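Local coordinates for protein serine-pyruvate aminotransferase (agxt) (Sulfolobus solfataricus, PDB 3ZRP) that uses pyridoxal 5'-phosphate as cofactor and probably transfers amino groups between serine or alanine and the keto acids pyruvate or glyoxylate, at residues E35-V47 with L252-E265. Residues are numbered along the deposited sequence; the frame is centred on the assembly and turned at random.
Sequences EALAYSLKGLRYV and LAEAFRLIEKEGIE
Phe256 enters helix 31-48 as a knob in a hole formed by Ser40, Gly43, Leu44 and Val47, the tight centre of a helix-helix packing in this class-V aminotransferase, of the fold-type I PLP enzymes. The segment axes approach to 8.6 Å at a crossing angle of 44°. Having no side chain, Gly43 admits the ring: its CA lies over the face, 3.9 Å from the Phe256 centroid, a CH-pi contact. Val47 CG1 meets the ring edge in plane, 3.7 Å from Phe256 CE1, and also touches Ile259 CG2. At the N-terminal end Ser40 OG donates to Ala36 O within its own helix, while Ala253 CB packs against Ala36 CB at 3.9 Å. Behind this buried side, Ser40 and Leu44 of one segment and Leu252 of the other rest on strands 55-60 and 197-202.

The margin at Tyr39, Glu260 and the outer side of Tyr46 is looser and hydrated. With CG anti to the backbone N, Tyr39 runs along helix 246-262, CE2 3.2 Å from Ala253 O and OH against Arg257 CA. A water, bound weakly by Tyr39 OH, donates to Glu260 OE1 in the conformer described, whose carboxylate stacks on the Tyr46 ring, planes 6° apart. Gly263, at positive phi, ends helix 246-262 and takes the N-cap position of helix 264-284. Buried Ile264 closes the far end, CG2 against Tyr46 CZ; the hydroxyl accepts its backbone N-H (Ile264 N to Tyr46 OH 3.0 Å, 165°), while a second water sits 2.7 Å from that same Tyr46 OH.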
loop_
_atom_site.group_PDB
_atom_site.type_symbol
_atom_site.label_atom_id
_atom_site.label_comp_id
_atom_site.label_asym_id
_atom_site.label_seq_id
_atom_site.Cartn_x
_atom_site.Cartn_y
_atom_site.Cartn_z
ATOM N N GLU A 35 -4.718 3.697 18.253
ATOM C CA GLU A 35 -3.641 4.198 19.105
ATOM C C GLU A 35 -2.286 4.169 18.378
ATOM O O GLU A 35 -1.481 5.082 18.510
ATOM C CB GLU A 35 -3.597 3.408 20.421
ATOM C CG GLU A 35 -4.735 3.761 21.409
ATOM C CD GLU A 35 -4.896 2.752 22.566
ATOM O OE1 GLU A 35 -3.983 1.930 22.791
ATOM O OE2 GLU A 35 -5.945 2.772 23.254
ATOM N N ALA A 36 -2.043 3.122 17.590
ATOM C CA ALA A 36 -0.772 3.008 16.870
ATOM C C ALA A 36 -0.697 4.085 15.781
ATOM O O ALA A 36 0.343 4.720 15.581
ATOM C CB ALA A 36 -0.620 1.593 16.264
ATOM N N LEU A 37 -1.819 4.316 15.111
ATOM C CA LEU A 37 -1.909 5.348 14.086
ATOM C C LEU A 37 -1.688 6.729 14.687
ATOM O O LEU A 37 -0.893 7.498 14.167
ATOM C CB LEU A 37 -3.246 5.285 13.343
ATOM C CG LEU A 37 -3.462 6.325 12.217
ATOM C CD1 LEU A 37 -2.293 6.393 11.245
ATOM C CD2 LEU A 37 -4.758 6.058 11.429
ATOM N N ALA A 38 -2.381 7.036 15.784
ATOM C CA ALA A 38 -2.203 8.320 16.475
ATOM C C ALA A 38 -0.752 8.540 16.906
ATOM O O ALA A 38 -0.194 9.640 16.752
ATOM C CB ALA A 38 -3.142 8.418 17.698
ATOM N N TYR A 39 -0.151 7.493 17.452
ATOM C CA TYR A 39 1.227 7.560 17.892
ATOM C C TYR A 39 2.203 7.807 16.728
ATOM O O TYR A 39 3.160 8.582 16.851
ATOM C CB TYR A 39 1.600 6.308 18.687
ATOM C CG TYR A 39 2.976 6.398 19.289
ATOM C CD1 TYR A 39 3.165 6.960 20.569
ATOM C CD2 TYR A 39 4.097 5.971 18.580
ATOM C CE1 TYR A 39 4.446 7.052 21.132
ATOM C CE2 TYR A 39 5.369 6.062 19.129
ATOM C CZ TYR A 39 5.538 6.610 20.403
ATOM O OH TYR A 39 6.803 6.705 20.932
ATOM N N SER A 40 1.976 7.134 15.601
ATOM C CA SER A 40 2.823 7.343 14.425
ATOM C C SER A 40 2.678 8.752 13.866
ATOM O O SER A 40 3.670 9.376 13.465
ATOM C CB SER A 40 2.526 6.273 13.350
ATOM O OG SER A 40 2.802 5.000 13.876
ATOM N N LEU A 41 1.443 9.255 13.848
ATOM C CA LEU A 41 1.190 10.609 13.417
ATOM C C LEU A 41 2.002 11.616 14.252
ATOM O O LEU A 41 2.634 12.522 13.690
ATOM C CB LEU A 41 -0.314 10.918 13.426
ATOM C CG LEU A 41 -1.155 10.130 12.411
ATOM C CD1 LEU A 41 -2.606 10.378 12.630
ATOM C CD2 LEU A 41 -0.772 10.486 10.957
ATOM N N LYS A 42 2.017 11.436 15.577
ATOM C CA LYS A 42 2.828 12.308 16.454
ATOM C C LYS A 42 4.320 12.155 16.198
ATOM O O LYS A 42 5.060 13.146 16.194
ATOM C CB LYS A 42 2.525 12.053 17.941
ATOM C CG LYS A 42 1.132 12.439 18.311
ATOM C CD LYS A 42 0.840 12.169 19.768
ATOM C CE LYS A 42 -0.659 11.969 19.987
ATOM N NZ LYS A 42 -1.457 13.184 19.665
ATOM N N GLY A 43 4.731 10.908 15.955
ATOM C CA GLY A 43 6.102 10.564 15.642
ATOM C C GLY A 43 6.594 11.232 14.380
ATOM O O GLY A 43 7.761 11.632 14.325
ATOM N N LEU A 44 5.711 11.345 13.373
ATOM C CA LEU A 44 6.018 12.101 12.162
ATOM C C LEU A 44 6.323 13.563 12.475
ATOM O O LEU A 44 7.298 14.108 11.975
ATOM C CB LEU A 44 4.889 11.981 11.122
ATOM C CG LEU A 44 5.199 12.330 9.655
ATOM C CD1 LEU A 44 6.460 11.650 9.098
ATOM C CD2 LEU A 44 4.008 11.995 8.770
ATOM N N ARG A 45 5.493 14.195 13.311
ATOM C CA ARG A 45 5.756 15.584 13.719
ATOM C C ARG A 45 7.113 15.707 14.403
ATOM O O ARG A 45 7.871 16.655 14.155
ATOM C CB ARG A 45 4.662 16.114 14.649
ATOM C CG ARG A 45 3.327 16.391 13.984
ATOM C CD ARG A 45 2.546 17.428 14.795
ATOM N NE ARG A 45 1.122 17.478 14.434
ATOM C CZ ARG A 45 0.213 16.610 14.854
ATOM N NH1 ARG A 45 0.565 15.627 15.654
ATOM N NH2 ARG A 45 -1.041 16.723 14.473
ATOM N N TYR A 46 7.404 14.743 15.272
ATOM C CA TYR A 46 8.655 14.707 16.021
ATOM C C TYR A 46 9.899 14.617 15.118
ATOM O O TYR A 46 10.822 15.430 15.239
ATOM C CB TYR A 46 8.590 13.582 17.079
ATOM C CG TYR A 46 9.885 13.387 17.842
ATOM C CD1 TYR A 46 10.292 14.305 18.827
ATOM C CD2 TYR A 46 10.707 12.299 17.579
ATOM C CE1 TYR A 46 11.498 14.140 19.502
ATOM C CE2 TYR A 46 11.909 12.122 18.246
ATOM C CZ TYR A 46 12.296 13.051 19.211
ATOM O OH TYR A 46 13.475 12.863 19.877
ATOM N N VAL A 47 9.931 13.658 14.184
ATOM C CA VAL A 47 11.112 13.486 13.333
ATOM C C VAL A 47 11.239 14.568 12.242
ATOM O O VAL A 47 12.339 14.834 11.731
ATOM C CB VAL A 47 11.207 12.062 12.697
ATOM C CG1 VAL A 47 11.206 10.980 13.778
ATOM C CG2 VAL A 47 10.080 11.823 11.685
ATOM N N LEU A 252 5.314 0.444 12.382
ATOM C CA LEU A 252 5.725 1.858 12.319
ATOM C C LEU A 252 5.670 2.550 13.703
ATOM O O LEU A 252 6.565 3.329 14.041
ATOM C CB LEU A 252 4.906 2.665 11.268
ATOM C CG LEU A 252 5.298 4.158 11.104
ATOM C CD1 LEU A 252 6.764 4.337 10.614
ATOM C CD2 LEU A 252 4.341 4.939 10.188
ATOM N N ALA A 253 4.627 2.285 14.489
ATOM C CA ALA A 253 4.505 2.945 15.816
ATOM C C ALA A 253 5.655 2.546 16.757
ATOM O O ALA A 253 6.173 3.370 17.551
ATOM C CB ALA A 253 3.150 2.626 16.451
ATOM N N GLU A 254 6.047 1.282 16.650
ATOM C CA GLU A 254 7.161 0.742 17.393
ATOM C C GLU A 254 8.488 1.326 16.905
ATOM O O GLU A 254 9.354 1.627 17.721
ATOM C CB GLU A 254 7.173 -0.789 17.296
ATOM C CG GLU A 254 8.314 -1.497 18.066
ATOM C CD GLU A 254 8.280 -1.286 19.603
ATOM O OE1 GLU A 254 7.312 -0.701 20.143
ATOM O OE2 GLU A 254 9.241 -1.723 20.270
ATOM N N ALA A 255 8.671 1.469 15.585
ATOM C CA ALA A 255 9.860 2.183 15.087
ATOM C C ALA A 255 9.921 3.589 15.690
ATOM O O ALA A 255 10.980 4.020 16.177
ATOM C CB ALA A 255 9.881 2.243 13.552
ATOM N N PHE A 256 8.803 4.307 15.680
ATOM C CA PHE A 256 8.813 5.652 16.248
ATOM C C PHE A 256 9.114 5.666 17.762
ATOM O O PHE A 256 9.743 6.622 18.260
ATOM C CB PHE A 256 7.503 6.395 15.963
ATOM C CG PHE A 256 7.459 7.081 14.619
ATOM C CD1 PHE A 256 8.442 8.010 14.254
ATOM C CD2 PHE A 256 6.414 6.823 13.726
ATOM C CE1 PHE A 256 8.393 8.654 13.011
ATOM C CE2 PHE A 256 6.355 7.468 12.486
ATOM C CZ PHE A 256 7.347 8.379 12.127
ATOM N N ARG A 257 8.663 4.634 18.484
ATOM C CA ARG A 257 8.961 4.526 19.934
ATOM C C ARG A 257 10.474 4.430 20.129
ATOM O O ARG A 257 11.044 5.163 20.925
ATOM C CB ARG A 257 8.227 3.350 20.600
ATOM C CG ARG A 257 8.174 3.420 22.161
ATOM C CD ARG A 257 7.614 2.113 22.794
ATOM N NE ARG A 257 8.417 0.939 22.427
ATOM C CZ ARG A 257 9.568 0.589 23.009
ATOM N NH1 ARG A 257 10.073 1.313 24.011
ATOM N NH2 ARG A 257 10.217 -0.495 22.594
ATOM N N LEU A 258 11.119 3.557 19.352
ATOM C CA LEU A 258 12.574 3.402 19.389
ATOM C C LEU A 258 13.348 4.671 18.977
ATOM O O LEU A 258 14.371 4.981 19.582
ATOM C CB LEU A 258 12.991 2.199 18.558
ATOM C CG LEU A 258 12.419 0.870 19.090
ATOM C CD1 LEU A 258 12.744 -0.287 18.152
ATOM C CD2 LEU A 258 12.903 0.594 20.535
ATOM N N ILE A 259 12.835 5.411 17.992
ATOM C CA ILE A 259 13.449 6.669 17.533
ATOM C C ILE A 259 13.382 7.729 18.633
ATOM O O ILE A 259 14.386 8.408 18.902
ATOM C CB ILE A 259 12.807 7.179 16.198
ATOM C CG1 ILE A 259 13.162 6.228 15.044
ATOM C CG2 ILE A 259 13.250 8.598 15.878
ATOM C CD1 ILE A 259 12.433 6.522 13.712
ATOM N N GLU A 260 12.228 7.849 19.281
ATOM C CA GLU A 260 12.082 8.821 20.367
ATOM C C GLU A 260 12.958 8.428 21.560
ATOM O O GLU A 260 13.561 9.287 22.192
ATOM C CB GLU A 260 10.618 9.027 20.778
ATOM C CG GLU A 260 10.438 10.222 21.754
ATOM C CD GLU A 260 9.227 11.109 21.446
ATOM O OE1 GLU A 260 8.452 10.804 20.514
ATOM O OE2 GLU A 260 9.056 12.134 22.140
ATOM N N LYS A 261 13.051 7.130 21.834
ATOM C CA LYS A 261 13.940 6.623 22.890
ATOM C C LYS A 261 15.415 7.001 22.652
ATOM O O LYS A 261 16.073 7.506 23.573
ATOM C CB LYS A 261 13.769 5.118 23.073
ATOM C CG LYS A 261 14.658 4.494 24.135
ATOM C CD LYS A 261 14.302 3.042 24.344
ATOM C CE LYS A 261 15.540 2.189 24.202
ATOM N NZ LYS A 261 15.675 1.323 25.393
ATOM N N GLU A 262 15.927 6.785 21.436
ATOM C CA GLU A 262 17.281 7.213 21.094
ATOM C C GLU A 262 17.413 8.741 21.116
ATOM O O GLU A 262 18.443 9.277 21.544
ATOM C CB GLU A 262 17.725 6.647 19.731
ATOM C CG GLU A 262 19.031 7.272 19.207
ATOM C CD GLU A 262 19.598 6.587 17.992
ATOM O OE1 GLU A 262 18.821 6.062 17.185
ATOM O OE2 GLU A 262 20.834 6.597 17.828
ATOM N N GLY A 263 16.360 9.425 20.666
ATOM C CA GLY A 263 16.360 10.866 20.505
ATOM C C GLY A 263 16.783 11.219 19.095
ATOM O O GLY A 263 17.803 10.722 18.602
ATOM N N ILE A 264 16.007 12.076 18.440
ATOM C CA ILE A 264 16.258 12.422 17.036
ATOM C C ILE A 264 17.607 13.117 16.817
ATOM O O ILE A 264 18.311 12.820 15.850
ATOM C CB ILE A 264 15.067 13.238 16.414
ATOM C CG1 ILE A 264 15.242 13.399 14.876
ATOM C CG2 ILE A 264 14.862 14.573 17.164
ATOM C CD1 ILE A 264 15.284 12.026 14.101
ATOM N N GLU A 265 17.991 14.032 17.712
ATOM C CA GLU A 265 19.301 14.693 17.588
ATOM C C GLU A 265 20.446 13.665 17.663
ATOM O O GLU A 265 21.405 13.726 16.883
ATOM C CB GLU A 265 19.481 15.801 18.638
ATOM C CG GLU A 265 18.377 16.873 18.653
ATOM C CD GLU A 265 17.112 16.447 19.411
ATOM O OE1 GLU A 265 17.075 15.331 19.989
ATOM O OE2 GLU A 265 16.146 17.240 19.437
HETATM O O HOH W 1 7.517 9.041 19.000
HETATM O O HOH W 2 14.098 14.933 21.483
#